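Local coordinates for putative tetrapyrrole (Corrin/porphyrin) methylase (Bacteroides fragilis, PDB 3FFY), which probably methylates the 2'-hydroxyl of a cytidine ribose in 16S rRNA using S-adenosyl-L-methionine, this chain being the C-terminal part of the enzyme, at residues E50-L55 and R103-I108. Residues are numbered along the deposited sequence; the frame is centred on the assembly and turned at random. Where two conformers were deposited one is given.
Sequences ESPHRL and RGEIVI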
loop_
_atom_site.group_PDB
_atom_site.type_symbol
_atom_site.label_atom_id
_atom_site.label_comp_id
_atom_site.label_asym_id
_atom_site.label_seq_id
_atom_site.Cartn_x
_atom_site.Cartn_y
_atom_site.Cartn_z
ATOM N N GLU A 50 -16.223 1.057 5.288
ATOM C CA GLU A 50 -17.171 -0.032 5.218
ATOM C C GLU A 50 -16.861 -1.102 6.271
ATOM O O GLU A 50 -15.711 -1.243 6.737
ATOM C CB GLU A 50 -17.149 -0.635 3.815
ATOM C CG GLU A 50 -18.290 -1.584 3.494
ATOM C CD GLU A 50 -19.635 -0.958 3.798
ATOM O OE1 GLU A 50 -20.193 -0.368 2.846
ATOM O OE2 GLU A 50 -20.067 -0.997 4.992
ATOM N N SER A 51 -17.893 -1.853 6.639
ATOM C CA SER A 51 -17.721 -2.967 7.558
ATOM C C SER A 51 -17.459 -4.246 6.781
ATOM O O SER A 51 -17.792 -4.353 5.565
ATOM C CB SER A 51 -18.945 -3.096 8.449
ATOM O OG SER A 51 -20.015 -3.739 7.788
ATOM N N PRO A 52 -16.811 -5.212 7.440
ATOM C CA PRO A 52 -16.396 -6.408 6.692
ATOM C C PRO A 52 -17.601 -7.200 6.143
ATOM O O PRO A 52 -17.527 -7.746 5.044
ATOM C CB PRO A 52 -15.629 -7.250 7.720
ATOM C CG PRO A 52 -15.507 -6.422 8.955
ATOM C CD PRO A 52 -16.422 -5.246 8.863
ATOM N N HIS A 53 -18.702 -7.239 6.890
ATOM C CA HIS A 53 -19.872 -7.995 6.450
ATOM C C HIS A 53 -20.655 -7.329 5.334
ATOM O O HIS A 53 -21.489 -7.975 4.721
ATOM C CB HIS A 53 -20.828 -8.276 7.617
ATOM C CG HIS A 53 -20.221 -9.109 8.707
ATOM N ND1 HIS A 53 -19.104 -8.709 9.422
ATOM C CD2 HIS A 53 -20.598 -10.299 9.234
ATOM C CE1 HIS A 53 -18.813 -9.627 10.331
ATOM N NE2 HIS A 53 -19.707 -10.598 10.239
ATOM N N ARG A 54 -20.412 -6.046 5.092
ATOM C CA ARG A 54 -21.114 -5.292 4.048
ATOM C C ARG A 54 -20.244 -5.060 2.836
ATOM O O ARG A 54 -20.731 -4.617 1.805
ATOM C CB ARG A 54 -21.578 -3.922 4.561
ATOM C CG ARG A 54 -23.020 -3.875 5.060
ATOM C CD ARG A 54 -23.128 -3.955 6.556
ATOM N NE ARG A 54 -23.179 -2.620 7.172
ATOM C CZ ARG A 54 -23.568 -2.372 8.428
ATOM N NH1 ARG A 54 -23.952 -3.362 9.239
ATOM N NH2 ARG A 54 -23.576 -1.118 8.872
ATOM N N LEU A 55 -18.948 -5.358 2.928
ATOM C CA LEU A 55 -18.042 -4.998 1.828
ATOM C C LEU A 55 -18.425 -5.567 0.467
ATOM O O LEU A 55 -18.418 -4.843 -0.528
ATOM C CB LEU A 55 -16.588 -5.386 2.147
ATOM C CG LEU A 55 -15.523 -5.004 1.088
ATOM C CD1 LEU A 55 -15.486 -3.458 0.827
ATOM C CD2 LEU A 55 -14.181 -5.572 1.498
ATOM N N ARG A 103 -11.577 -8.566 6.951
ATOM C CA ARG A 103 -11.112 -8.778 8.311
ATOM C C ARG A 103 -11.211 -7.652 9.342
ATOM O O ARG A 103 -10.842 -7.840 10.511
ATOM C CB ARG A 103 -9.655 -9.255 8.268
ATOM C CG ARG A 103 -9.274 -10.091 9.493
ATOM C CD ARG A 103 -8.459 -11.327 9.119
ATOM N NE ARG A 103 -7.060 -11.165 9.510
ATOM C CZ ARG A 103 -6.602 -11.265 10.767
ATOM N NH1 ARG A 103 -5.297 -11.097 11.008
ATOM N NH2 ARG A 103 -7.430 -11.530 11.790
ATOM N N GLY A 104 -11.677 -6.488 8.964
ATOM C CA GLY A 104 -11.854 -5.482 9.977
ATOM C C GLY A 104 -12.551 -4.400 9.272
ATOM O O GLY A 104 -12.854 -4.549 8.096
ATOM N N GLU A 105 -12.838 -3.325 9.966
ATOM C CA GLU A 105 -13.265 -2.145 9.268
ATOM C C GLU A 105 -12.232 -1.832 8.171
ATOM O O GLU A 105 -11.008 -1.901 8.386
ATOM C CB GLU A 105 -13.430 -0.946 10.206
ATOM C CG GLU A 105 -14.257 0.209 9.563
ATOM C CD GLU A 105 -15.751 -0.109 9.426
ATOM O OE1 GLU A 105 -16.244 -1.176 9.941
ATOM O OE2 GLU A 105 -16.431 0.736 8.778
ATOM N N ILE A 106 -12.746 -1.537 6.982
ATOM C CA ILE A 106 -11.884 -1.232 5.859
ATOM C C ILE A 106 -12.203 0.144 5.301
ATOM O O ILE A 106 -13.213 0.751 5.635
ATOM C CB ILE A 106 -11.958 -2.325 4.764
ATOM C CG1 ILE A 106 -13.411 -2.605 4.328
ATOM C CG2 ILE A 106 -11.312 -3.630 5.301
ATOM C CD1 ILE A 106 -14.088 -3.809 5.145
ATOM N N VAL A 107 -11.286 0.599 4.465
ATOM C CA VAL A 107 -11.389 1.807 3.696
ATOM C C VAL A 107 -11.394 1.330 2.249
ATOM O O VAL A 107 -10.594 0.444 1.847
ATOM C CB VAL A 107 -10.136 2.762 3.913
ATOM C CG1 VAL A 107 -10.267 4.069 3.106
ATOM C CG2 VAL A 107 -9.864 3.012 5.406
ATOM N N ILE A 108 -12.330 1.894 1.467
ATOM C CA ILE A 108 -12.398 1.687 0.062
ATOM C C ILE A 108 -11.978 2.975 -0.625
ATOM O O ILE A 108 -12.555 4.050 -0.367
ATOM C CB ILE A 108 -13.840 1.296 -0.419
ATOM C CG1 ILE A 108 -14.374 0.142 0.432
ATOM C CG2 ILE A 108 -13.824 0.980 -1.962
ATOM C CD1 ILE A 108 -15.908 -0.196 0.241
#
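Glu-50 and Ile-106 form an antiparallel hydrogen-bonded pair where strand 45-50 runs out beside the start of strand 106-110. Ile-106 N gives Glu-50 O a nearly linear bond (3.0 Å, 172° at the hydrogen), while Glu-50 N reaches Ile-106 O, also at 3.0 Å, from a tilt of 33° off the carbonyl plane. Beyond the pair the chain turns into helix 55-66, and Pro-52 sets the CG corner of its ring on Gly-104 O, 3.4 Å away. Leu-55 drops back over the sheet: CD2 meets Ile-106 CD1 at 4.1 Å, and CD1 lies against Ile-108 CD1, modelled too close to be taken literally. The same Ile-108 methyl touches Glu-50 CB, at 3.8 Å. A bend at chi2 (52°) curls the Glu-50 carboxylate back, where OE2 accepts the Ser-51 N-H at 2.9 Å on its anti side and OE1 is hydrogen-bonded to Thr-58 OG1, tying strand end to helix start. The bent Glu-105 chain brings its carboxylate alongside Glu-50 O without a hydrogen bond, a doubtful closeness of two acceptors. Val-74 of strand 71-77 touches Leu-55 and Ile-106, extending the apolar layer. This is a strand-to-helix connection at the end of two neighbouring inner strands of the mixed five-stranded sheet, in the C-terminal part of a tetrapyrrole-methylase-family protein.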